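Superoxide dismutase (Clostridium difficile, PDB 3TJT) probably converts superoxide radicals into hydrogen peroxide and oxygen at a protein-bound metal ion, here iron(III), as other iron/manganese superoxide dismutases do. Local coordinates at residues 29-34 / 87-92; 119-124 / 132-137; 164-169 / 186-191; 171-174 / 180-183. All coordinates share one frame; numbering follows the deposited sequence.

Contact 1 (29-34 / 87-92); sequences LHHDKH and FFFDIM. With FE (Fe (III) ion), chain B.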
# COMPACT_ATOMS: atom_id res chain seq x y z
N LEU A 29 10.31 6.76 -12.46
CA LEU A 29 9.51 7.22 -11.34
C LEU A 29 10.00 6.60 -10.05
O LEU A 29 10.16 7.27 -9.04
CB LEU A 29 8.04 6.84 -11.55
CG LEU A 29 7.28 7.63 -12.62
CD1 LEU A 29 6.05 6.86 -13.05
CD2 LEU A 29 6.92 9.01 -12.13
N HIS A 30 10.23 5.29 -10.09
CA HIS A 30 10.57 4.54 -8.89
C HIS A 30 11.88 5.08 -8.29
O HIS A 30 11.99 5.30 -7.09
CB HIS A 30 10.70 3.06 -9.24
CG HIS A 30 10.47 2.14 -8.08
ND1 HIS A 30 10.58 0.77 -8.19
CD2 HIS A 30 10.13 2.39 -6.79
CE1 HIS A 30 10.32 0.21 -7.02
NE2 HIS A 30 10.04 1.17 -6.16
N HIS A 31 12.88 5.30 -9.15
CA HIS A 31 14.17 5.78 -8.67
C HIS A 31 14.20 7.29 -8.44
O HIS A 31 14.61 7.76 -7.38
CB HIS A 31 15.28 5.38 -9.66
CG HIS A 31 16.65 5.83 -9.25
ND1 HIS A 31 17.10 7.12 -9.44
CD2 HIS A 31 17.67 5.16 -8.66
CE1 HIS A 31 18.33 7.23 -8.98
NE2 HIS A 31 18.70 6.06 -8.51
N ASP A 32 13.76 8.06 -9.44
CA ASP A 32 13.93 9.51 -9.40
C ASP A 32 12.90 10.24 -8.54
O ASP A 32 13.16 11.35 -8.08
CB ASP A 32 13.91 10.11 -10.81
CG ASP A 32 15.02 9.58 -11.70
OD1 ASP A 32 15.89 8.83 -11.22
OD2 ASP A 32 15.02 9.92 -12.90
N LYS A 33 11.73 9.64 -8.35
CA LYS A 33 10.70 10.25 -7.51
C LYS A 33 10.54 9.55 -6.14
O LYS A 33 10.70 10.19 -5.11
CB LYS A 33 9.35 10.28 -8.22
CG LYS A 33 9.38 10.98 -9.57
CD LYS A 33 9.75 12.44 -9.45
CE LYS A 33 9.72 13.08 -10.84
NZ LYS A 33 10.26 14.46 -10.82
N HIS A 34 10.21 8.27 -6.15
CA HIS A 34 9.92 7.57 -4.88
C HIS A 34 11.16 7.41 -4.00
O HIS A 34 11.17 7.82 -2.85
CB HIS A 34 9.28 6.20 -5.13
CG HIS A 34 7.92 6.27 -5.77
ND1 HIS A 34 6.76 6.45 -5.04
CD2 HIS A 34 7.54 6.17 -7.07
CE1 HIS A 34 5.73 6.46 -5.86
NE2 HIS A 34 6.17 6.29 -7.09
N PHE A 87 18.78 -1.21 -2.00
CA PHE A 87 18.93 -2.66 -2.06
C PHE A 87 18.24 -3.25 -3.29
O PHE A 87 18.81 -4.08 -4.00
CB PHE A 87 18.36 -3.30 -0.77
CG PHE A 87 18.47 -4.79 -0.74
CD1 PHE A 87 19.55 -5.40 -0.12
CD2 PHE A 87 17.51 -5.58 -1.34
CE1 PHE A 87 19.65 -6.77 -0.09
CE2 PHE A 87 17.62 -6.96 -1.32
CZ PHE A 87 18.69 -7.56 -0.70
N PHE A 88 17.01 -2.82 -3.53
CA PHE A 88 16.20 -3.34 -4.63
C PHE A 88 16.84 -3.07 -6.00
O PHE A 88 16.92 -3.97 -6.84
CB PHE A 88 14.80 -2.73 -4.55
CG PHE A 88 13.84 -3.27 -5.57
CD1 PHE A 88 13.57 -4.63 -5.65
CD2 PHE A 88 13.18 -2.40 -6.44
CE1 PHE A 88 12.66 -5.13 -6.59
CE2 PHE A 88 12.28 -2.90 -7.39
CZ PHE A 88 12.01 -4.25 -7.45
N PHE A 89 17.27 -1.84 -6.24
CA PHE A 89 17.87 -1.55 -7.54
C PHE A 89 19.19 -2.31 -7.70
O PHE A 89 19.52 -2.74 -8.80
CB PHE A 89 18.01 -0.05 -7.77
CG PHE A 89 16.69 0.69 -7.76
CD1 PHE A 89 15.62 0.21 -8.53
CD2 PHE A 89 16.50 1.82 -6.99
CE1 PHE A 89 14.39 0.87 -8.52
CE2 PHE A 89 15.27 2.49 -6.99
CZ PHE A 89 14.22 2.01 -7.75
N ASP A 90 19.91 -2.51 -6.59
CA ASP A 90 21.15 -3.30 -6.63
C ASP A 90 20.93 -4.79 -6.90
O ASP A 90 21.82 -5.48 -7.42
CB ASP A 90 21.95 -3.12 -5.33
CG ASP A 90 22.78 -1.86 -5.31
OD1 ASP A 90 22.90 -1.19 -6.37
OD2 ASP A 90 23.31 -1.52 -4.23
N ILE A 91 19.75 -5.30 -6.56
CA ILE A 91 19.51 -6.74 -6.65
C ILE A 91 18.90 -7.13 -8.00
O ILE A 91 18.54 -8.29 -8.23
CB ILE A 91 18.63 -7.25 -5.47
CG1 ILE A 91 18.92 -8.72 -5.17
CG2 ILE A 91 17.14 -7.04 -5.74
CD1 ILE A 91 20.40 -8.99 -4.87
N MET A 92 18.81 -6.16 -8.91
CA MET A 92 18.37 -6.44 -10.27
C MET A 92 19.50 -6.14 -11.25
O MET A 92 20.39 -5.34 -10.95
CB MET A 92 17.13 -5.62 -10.62
CG MET A 92 15.92 -5.94 -9.70
SD MET A 92 14.42 -5.11 -10.26
CE MET A 92 14.76 -3.42 -9.82
FE FE B . 9.08 1.10 -4.23
O HOH W 1 8.27 0.60 -2.21
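His30 and Phe89 meet edge to face. The rim of the Phe89 ring, led by CZ, stands over one face of the imidazole. Phe89 CZ is 3.8 Å from His30 CG, and the two planes are 82° apart. Phe88 reaches the same histidine at another point. Its CE2 lies 3.7 Å from His30 CE1, and these two rings meet only at their rims. The imidazole is thus packed by two successive phenylalanines of helix 72-90.

At its far end the ring holds the metal: His30 NE2 binds the iron(III) ion at 2.2 Å. CG of His30 is anti to the backbone N (chi1 -156°), which carries the ring off its helix toward the metal. His85, Asp167, His171 and water 1 complete the iron site.

One residue on, His31 also touches Phe89. His31 CD2 is 3.9 Å from Phe89 CD2, with the phenylalanine carbon at the edge of the imidazole. A second shell fixes the turn of this ring. His31 ND1 donates to Asp32 OD1 at 2.7 Å, and His31 NE2 is hydrogen-bonded to the carbonyl of Lys9. Both ring nitrogens are therefore held.

The contact joins helices 24-46 and 72-90 of the alpha-hairpin domain. Phe88 also packs on Leu166 and Asp167 of strand 161-167 and on Tyr184 of helix 181-188, while His34 is hydrogen-bonded to Tyr174 of the second subunit.

Contact 2 (119-124 / 132-137); sequences QEFQKS and GWAWLV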
# COMPACT_ATOMS: atom_id res chain seq x y z
N GLN A 119 8.69 -21.12 -5.81
CA GLN A 119 7.24 -21.20 -5.61
C GLN A 119 6.83 -20.53 -4.30
O GLN A 119 5.81 -19.84 -4.25
CB GLN A 119 6.75 -22.64 -5.64
CG GLN A 119 6.84 -23.27 -7.03
CD GLN A 119 6.32 -24.70 -7.06
OE1 GLN A 119 5.66 -25.16 -6.13
NE2 GLN A 119 6.63 -25.41 -8.15
N GLU A 120 7.62 -20.74 -3.25
CA GLU A 120 7.32 -20.15 -1.95
C GLU A 120 7.49 -18.64 -1.97
O GLU A 120 6.67 -17.90 -1.42
CB GLU A 120 8.17 -20.76 -0.83
CG GLU A 120 7.83 -20.21 0.57
CD GLU A 120 8.66 -20.83 1.69
OE1 GLU A 120 9.30 -21.89 1.46
OE2 GLU A 120 8.68 -20.26 2.80
N PHE A 121 8.55 -18.17 -2.61
CA PHE A 121 8.78 -16.73 -2.70
C PHE A 121 7.64 -16.07 -3.47
O PHE A 121 7.11 -15.03 -3.06
CB PHE A 121 10.13 -16.44 -3.38
CG PHE A 121 10.51 -14.99 -3.35
CD1 PHE A 121 11.33 -14.51 -2.34
CD2 PHE A 121 10.05 -14.11 -4.32
CE1 PHE A 121 11.68 -13.17 -2.30
CE2 PHE A 121 10.39 -12.78 -4.29
CZ PHE A 121 11.21 -12.30 -3.28
N GLN A 122 7.27 -16.67 -4.60
CA GLN A 122 6.21 -16.09 -5.43
C GLN A 122 4.89 -16.00 -4.68
O GLN A 122 4.20 -14.99 -4.78
CB GLN A 122 6.05 -16.86 -6.74
CG GLN A 122 7.26 -16.73 -7.65
CD GLN A 122 6.90 -16.94 -9.11
OE1 GLN A 122 7.71 -17.42 -9.90
NE2 GLN A 122 5.69 -16.56 -9.49
N LYS A 123 4.55 -17.04 -3.93
CA LYS A 123 3.31 -17.02 -3.15
C LYS A 123 3.35 -15.98 -2.03
O LYS A 123 2.35 -15.28 -1.79
CB LYS A 123 3.02 -18.40 -2.56
CG LYS A 123 1.65 -18.48 -1.90
CD LYS A 123 1.34 -19.88 -1.42
CE LYS A 123 -0.16 -20.07 -1.20
NZ LYS A 123 -0.73 -19.09 -0.23
N SER A 124 4.48 -15.87 -1.35
CA SER A 124 4.61 -14.87 -0.30
C SER A 124 4.47 -13.46 -0.86
O SER A 124 3.80 -12.62 -0.27
CB SER A 124 5.94 -15.01 0.46
OG SER A 124 5.96 -16.23 1.20
N GLY A 132 4.09 -3.46 0.56
CA GLY A 132 5.16 -4.12 1.29
C GLY A 132 6.16 -4.82 0.39
O GLY A 132 6.26 -4.51 -0.79
N TRP A 133 6.89 -5.77 0.98
CA TRP A 133 8.05 -6.40 0.35
C TRP A 133 8.06 -7.89 0.66
O TRP A 133 7.61 -8.31 1.73
CB TRP A 133 9.35 -5.80 0.92
CG TRP A 133 9.57 -4.38 0.56
CD1 TRP A 133 8.96 -3.29 1.11
CD2 TRP A 133 10.47 -3.88 -0.43
NE1 TRP A 133 9.42 -2.14 0.52
CE2 TRP A 133 10.35 -2.47 -0.43
CE3 TRP A 133 11.38 -4.48 -1.30
CZ2 TRP A 133 11.10 -1.66 -1.27
CZ3 TRP A 133 12.13 -3.66 -2.15
CH2 TRP A 133 11.98 -2.27 -2.13
N ALA A 134 8.58 -8.70 -0.26
CA ALA A 134 8.87 -10.10 0.04
C ALA A 134 10.38 -10.28 0.04
O ALA A 134 11.07 -9.72 -0.81
CB ALA A 134 8.24 -11.03 -0.98
N TRP A 135 10.90 -11.06 0.99
CA TRP A 135 12.34 -11.17 1.18
C TRP A 135 12.82 -12.61 1.29
O TRP A 135 12.14 -13.46 1.87
CB TRP A 135 12.77 -10.47 2.49
CG TRP A 135 12.34 -9.03 2.65
CD1 TRP A 135 11.23 -8.57 3.31
CD2 TRP A 135 13.02 -7.88 2.16
NE1 TRP A 135 11.18 -7.20 3.26
CE2 TRP A 135 12.27 -6.75 2.55
CE3 TRP A 135 14.20 -7.69 1.42
CZ2 TRP A 135 12.65 -5.45 2.23
CZ3 TRP A 135 14.58 -6.40 1.10
CH2 TRP A 135 13.80 -5.29 1.50
N LEU A 136 14.00 -12.88 0.73
CA LEU A 136 14.78 -14.06 1.13
C LEU A 136 15.78 -13.53 2.13
O LEU A 136 16.55 -12.61 1.83
CB LEU A 136 15.50 -14.68 -0.07
CG LEU A 136 16.52 -15.78 0.24
CD1 LEU A 136 15.80 -17.00 0.81
CD2 LEU A 136 17.32 -16.15 -1.00
N VAL A 137 15.77 -14.08 3.34
CA VAL A 137 16.62 -13.56 4.40
C VAL A 137 17.46 -14.67 5.02
O VAL A 137 17.13 -15.84 4.89
CB VAL A 137 15.82 -12.87 5.52
CG1 VAL A 137 15.05 -11.65 4.98
CG2 VAL A 137 14.87 -13.87 6.19
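Phe121 reaches from its helix to the backbone of the strand at Ala134, Trp135 and Leu136. Its CB does not point straight at the strand, but CG is anti to the backbone N (chi1 -172°), and this torsion swings the ring across to the strand. The contact is made by CE1 and CZ. CZ lies 3.6 Å from Ala134 O, and it is also 4.0 Å from Ala134 CB, a methyl that sits over one face of the ring. CE1 meets the next peptide: it is 3.8 Å from Trp135 C and 3.8 Å from Leu136 N. Those two atoms lie at the ring edge, near its plane. The ring therefore has a methyl on one face and a peptide group at its rim.

Ala134 CB points toward the helix, where it also approaches the backbone at Ser124. Trp135 points the other way, and its indole NE1 is hydrogen-bonded to Thr149 OG1 on strand 144-150. Phe121 also packs on Leu166 of strand 161-167.

The helix and strand segments run nearly antiparallel, at 159°, with axes 8.4 Å apart. This is a helix laid on one face of the three-stranded antiparallel sheet, as in the C-terminal alpha/beta domain of iron/manganese superoxide dismutases.

Contact 3 (164-169 / 186-191); sequences IGLDVW and DNWFNV. With FE (Fe (III) ion), chain B.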
# COMPACT_ATOMS: atom_id res chain seq x y z
N ILE A 164 17.77 -11.54 -1.26
CA ILE A 164 17.05 -10.83 -2.33
C ILE A 164 15.74 -10.27 -1.75
O ILE A 164 15.29 -10.68 -0.68
CB ILE A 164 16.75 -11.71 -3.57
CG1 ILE A 164 15.61 -12.70 -3.30
CG2 ILE A 164 18.03 -12.41 -4.08
CD1 ILE A 164 15.16 -13.49 -4.54
N GLY A 165 15.14 -9.32 -2.45
CA GLY A 165 13.88 -8.75 -1.98
C GLY A 165 13.13 -8.15 -3.15
O GLY A 165 13.75 -7.64 -4.07
N LEU A 166 11.79 -8.21 -3.09
CA LEU A 166 10.93 -7.72 -4.16
C LEU A 166 9.92 -6.71 -3.62
O LEU A 166 9.17 -7.00 -2.68
CB LEU A 166 10.18 -8.89 -4.82
CG LEU A 166 9.14 -8.54 -5.89
CD1 LEU A 166 9.76 -7.73 -7.04
CD2 LEU A 166 8.47 -9.82 -6.40
N ASP A 167 9.92 -5.53 -4.22
CA ASP A 167 8.98 -4.46 -3.91
C ASP A 167 7.62 -4.79 -4.50
O ASP A 167 7.49 -4.93 -5.72
CB ASP A 167 9.53 -3.16 -4.51
CG ASP A 167 8.77 -1.92 -4.09
OD1 ASP A 167 7.71 -2.04 -3.42
OD2 ASP A 167 9.23 -0.80 -4.41
N VAL A 168 6.60 -4.95 -3.66
CA VAL A 168 5.24 -5.17 -4.19
C VAL A 168 4.27 -4.04 -3.84
O VAL A 168 3.05 -4.24 -3.88
CB VAL A 168 4.64 -6.56 -3.82
CG1 VAL A 168 5.40 -7.68 -4.53
CG2 VAL A 168 4.62 -6.79 -2.31
N TRP A 169 4.80 -2.87 -3.52
CA TRP A 169 3.98 -1.65 -3.53
C TRP A 169 3.43 -1.54 -4.94
O TRP A 169 4.11 -1.91 -5.91
CB TRP A 169 4.83 -0.42 -3.24
CG TRP A 169 5.19 -0.19 -1.80
CD1 TRP A 169 5.87 -1.05 -0.97
CD2 TRP A 169 4.93 0.98 -1.02
NE1 TRP A 169 6.03 -0.48 0.27
CE2 TRP A 169 5.47 0.77 0.26
CE3 TRP A 169 4.29 2.20 -1.29
CZ2 TRP A 169 5.39 1.73 1.28
CZ3 TRP A 169 4.21 3.16 -0.28
CH2 TRP A 169 4.76 2.91 0.99
N ASP A 186 6.36 -13.07 -11.46
CA ASP A 186 6.97 -14.08 -12.32
C ASP A 186 8.04 -13.48 -13.23
O ASP A 186 9.13 -14.04 -13.37
CB ASP A 186 5.91 -14.79 -13.15
CG ASP A 186 6.44 -16.07 -13.78
OD1 ASP A 186 6.99 -16.93 -13.04
OD2 ASP A 186 6.32 -16.21 -15.00
N ASN A 187 7.75 -12.33 -13.83
CA ASN A 187 8.71 -11.69 -14.73
C ASN A 187 9.96 -11.19 -14.02
O ASN A 187 11.03 -11.14 -14.61
CB ASN A 187 8.05 -10.55 -15.50
CG ASN A 187 7.43 -11.02 -16.80
OD1 ASN A 187 7.71 -12.13 -17.26
ND2 ASN A 187 6.59 -10.19 -17.39
N TRP A 188 9.81 -10.83 -12.75
CA TRP A 188 10.92 -10.25 -12.01
C TRP A 188 12.10 -11.22 -11.87
O TRP A 188 13.25 -10.80 -11.79
CB TRP A 188 10.43 -9.79 -10.63
CG TRP A 188 11.49 -9.20 -9.76
CD1 TRP A 188 12.07 -7.97 -9.88
CD2 TRP A 188 12.07 -9.81 -8.60
NE1 TRP A 188 12.98 -7.78 -8.87
CE2 TRP A 188 13.00 -8.89 -8.07
CE3 TRP A 188 11.89 -11.03 -7.95
CZ2 TRP A 188 13.75 -9.16 -6.93
CZ3 TRP A 188 12.64 -11.30 -6.81
CH2 TRP A 188 13.56 -10.37 -6.32
N PHE A 189 11.81 -12.51 -11.83
CA PHE A 189 12.87 -13.50 -11.68
C PHE A 189 13.85 -13.49 -12.86
O PHE A 189 14.97 -13.98 -12.74
CB PHE A 189 12.29 -14.89 -11.40
CG PHE A 189 12.01 -15.11 -9.94
CD1 PHE A 189 13.00 -15.61 -9.10
CD2 PHE A 189 10.79 -14.76 -9.39
CE1 PHE A 189 12.76 -15.79 -7.75
CE2 PHE A 189 10.55 -14.94 -8.04
CZ PHE A 189 11.54 -15.45 -7.22
N ASN A 190 13.43 -12.91 -13.99
CA ASN A 190 14.35 -12.75 -15.12
C ASN A 190 15.43 -11.70 -14.88
O ASN A 190 16.45 -11.69 -15.57
CB ASN A 190 13.58 -12.42 -16.40
CG ASN A 190 12.66 -13.54 -16.82
OD1 ASN A 190 11.44 -13.45 -16.67
ND2 ASN A 190 13.25 -14.61 -17.33
N VAL A 191 15.21 -10.81 -13.92
CA VAL A 191 16.19 -9.75 -13.66
C VAL A 191 16.88 -9.83 -12.30
O VAL A 191 17.69 -8.98 -11.98
CB VAL A 191 15.61 -8.34 -13.84
CG1 VAL A 191 15.10 -8.14 -15.27
CG2 VAL A 191 14.50 -8.08 -12.83
FE FE B . 9.08 1.10 -4.23
O HOH W 1 8.27 0.60 -2.21
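Strand 161-167 of the C-terminal domain delivers a metal ligand at its end, and Trp188 of helix 181-188 packs against it just before that point. Leu166 makes the main contact. Its CD1 sits over the five-membered ring of the indole, 3.4 Å from the ring centroid and 6° off the normal, a CH-pi contact. The same CD1 is 3.5 Å from Trp188 CD2, while Leu166 CD2 and CB spread toward the six-membered ring. The leucine and the indole run antiparallel, each passing alongside the other. With CG of Trp188 anti to its N (chi1 179°), the indole extends from the helix to the strand.

Ile164 CD1 reaches the far corner of the indole, 3.9 Å from Trp188 CH2. From the residue between Ile164 and Leu166 in the chain, Gly165 O comes within 3.2 Å of Trp188 CZ2. This carbonyl is buried and has no polar partner in the model.

The next residue after Leu166, Asp167, turns its side chain away from Trp188 and into the iron site of the superoxide dismutase fold. Asp167 OD2 binds the iron(III) ion at 1.9 Å, alongside His30, His85, His171 and water 1. Its other oxygen closes an Asx turn: Trp169 N donates to Asp167 OD1 at 3.0 Å, from the anti side and 33° out of the carboxylate plane. That bond limits rotation of the carboxylate. Water 1 stands over one face of the Trp169 indole, offset toward its rim. Leu166 also packs on Phe121 of helix 114-127, and Trp169 touches Gly130 of the second subunit.

Contact 4 (171-174 / 180-183); sequences HAYY and RRNE. With FE (Fe (III) ion), chain B.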
# COMPACT_ATOMS: atom_id res chain seq x y z
N HIS A 171 3.14 1.03 -6.79
CA HIS A 171 3.93 1.89 -7.67
C HIS A 171 4.99 1.10 -8.44
O HIS A 171 5.45 1.53 -9.50
CB HIS A 171 4.54 3.12 -6.97
CG HIS A 171 5.52 2.80 -5.88
ND1 HIS A 171 5.34 3.20 -4.58
CD2 HIS A 171 6.70 2.14 -5.91
CE1 HIS A 171 6.36 2.80 -3.85
NE2 HIS A 171 7.20 2.14 -4.63
N ALA A 172 5.35 -0.07 -7.93
CA ALA A 172 6.44 -0.83 -8.54
C ALA A 172 6.01 -1.58 -9.79
O ALA A 172 6.85 -2.02 -10.57
CB ALA A 172 7.05 -1.81 -7.54
N TYR A 173 4.70 -1.74 -9.98
CA TYR A 173 4.22 -2.57 -11.07
C TYR A 173 2.95 -2.11 -11.78
O TYR A 173 2.57 -2.71 -12.78
CB TYR A 173 4.03 -4.03 -10.61
CG TYR A 173 2.96 -4.27 -9.55
CD1 TYR A 173 1.62 -4.45 -9.90
CD2 TYR A 173 3.30 -4.36 -8.20
CE1 TYR A 173 0.63 -4.71 -8.91
CE2 TYR A 173 2.33 -4.62 -7.21
CZ TYR A 173 1.01 -4.79 -7.58
OH TYR A 173 0.06 -5.04 -6.60
N TYR A 174 2.30 -1.06 -11.29
CA TYR A 174 0.97 -0.73 -11.81
C TYR A 174 0.96 -0.25 -13.27
O TYR A 174 0.05 -0.57 -14.03
CB TYR A 174 0.20 0.23 -10.89
CG TYR A 174 -1.28 -0.10 -10.89
CD1 TYR A 174 -1.76 -1.21 -10.19
CD2 TYR A 174 -2.19 0.65 -11.62
CE1 TYR A 174 -3.11 -1.55 -10.20
CE2 TYR A 174 -3.55 0.31 -11.65
CZ TYR A 174 -3.99 -0.78 -10.94
OH TYR A 174 -5.32 -1.12 -10.96
N ARG A 180 -2.35 -7.09 -12.05
CA ARG A 180 -1.82 -8.44 -12.26
C ARG A 180 -0.46 -8.61 -11.59
O ARG A 180 0.56 -8.84 -12.25
CB ARG A 180 -1.76 -8.76 -13.76
CG ARG A 180 -3.13 -8.56 -14.46
CD ARG A 180 -3.07 -8.85 -15.97
NE ARG A 180 -2.06 -8.04 -16.65
CZ ARG A 180 -2.23 -6.76 -16.97
NH1 ARG A 180 -3.36 -6.14 -16.68
NH2 ARG A 180 -1.25 -6.10 -17.59
N ARG A 181 -0.44 -8.53 -10.26
CA ARG A 181 0.82 -8.62 -9.53
C ARG A 181 1.53 -9.96 -9.80
O ARG A 181 2.76 -10.02 -9.85
CB ARG A 181 0.61 -8.42 -8.02
CG ARG A 181 1.93 -8.27 -7.25
CD ARG A 181 1.75 -8.53 -5.75
NE ARG A 181 0.97 -7.48 -5.10
CZ ARG A 181 0.64 -7.50 -3.81
NH1 ARG A 181 1.04 -8.50 -3.03
NH2 ARG A 181 -0.08 -6.51 -3.30
N ASN A 182 0.75 -11.01 -9.99
CA ASN A 182 1.31 -12.32 -10.30
C ASN A 182 2.25 -12.31 -11.51
O ASN A 182 3.27 -12.99 -11.51
CB ASN A 182 0.21 -13.38 -10.50
CG ASN A 182 -0.55 -13.19 -11.80
OD1 ASN A 182 -1.19 -12.16 -12.01
ND2 ASN A 182 -0.45 -14.17 -12.69
N GLU A 183 1.90 -11.54 -12.55
CA GLU A 183 2.73 -11.47 -13.75
C GLU A 183 4.01 -10.70 -13.50
O GLU A 183 5.07 -11.04 -14.03
CB GLU A 183 1.95 -10.84 -14.91
CG GLU A 183 0.77 -11.69 -15.37
CD GLU A 183 -0.09 -10.99 -16.42
OE1 GLU A 183 0.25 -9.86 -16.81
OE2 GLU A 183 -1.10 -11.58 -16.83
FE FE B . 9.08 1.10 -4.23
O HOH W 1 8.27 0.60 -2.21
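One face of the Tyr173 ring carries the aliphatic part of Arg181. Arg181 CG stands over that face, 4.0 Å from the ring centroid and 27° off the normal, a CH-pi contact. It is shifted toward the hydroxyl end, 3.6 Å from Tyr173 CZ. At the edge of the Arg181 guanidinium lies the phenol oxygen. Arg181 NE donates to Tyr173 OH at 3.0 Å, nearly straight at 174° and in the guanidinium plane. The ring and guanidinium planes are 67° apart. The arginine chain bends at chi3, which lets CG lie over the ring while NE turns back to the oxygen. The guanidinium has further partners: Arg181 NH1 is hydrogen-bonded to the carbonyls of Ala125 and Val128.

The contact ties the loop behind the metal ligand His171 to the first turn of helix 181-188. Within that loop, His171 NE2 binds the iron(III) ion at 2.2 Å, and its ND1 is hydrogen-bonded to Glu170 of the second subunit. This link across the dimer is characteristic of iron/manganese superoxide dismutases. On the helix side, Arg180 at the N-cap position forms a salt bridge with Glu183: Arg180 NE is 2.9 Å from Glu183 OE1. Tyr173 also meets the ring of Tyr184.

In the fold
From the N terminus, helix 24-46 leads into the largely helical loop that contact 1 closes when helix 72-90 returns beside it. The chain then enters the C-terminal domain. Contact 2 closes a short loop between helix 114-127 and strand 132-138. Contact 3 closes the next, between strand 161-167 and the end of helix 181-188, and contact 4 is nested inside it. Contacts 1, 2 and 3 follow in series. Contacts 2 and 3 share the sheet, where their strands are neighbours; contacts 3 and 4 share helix 181-188. The iron ion joins contacts 1, 3 and 4, so it bridges the two domains.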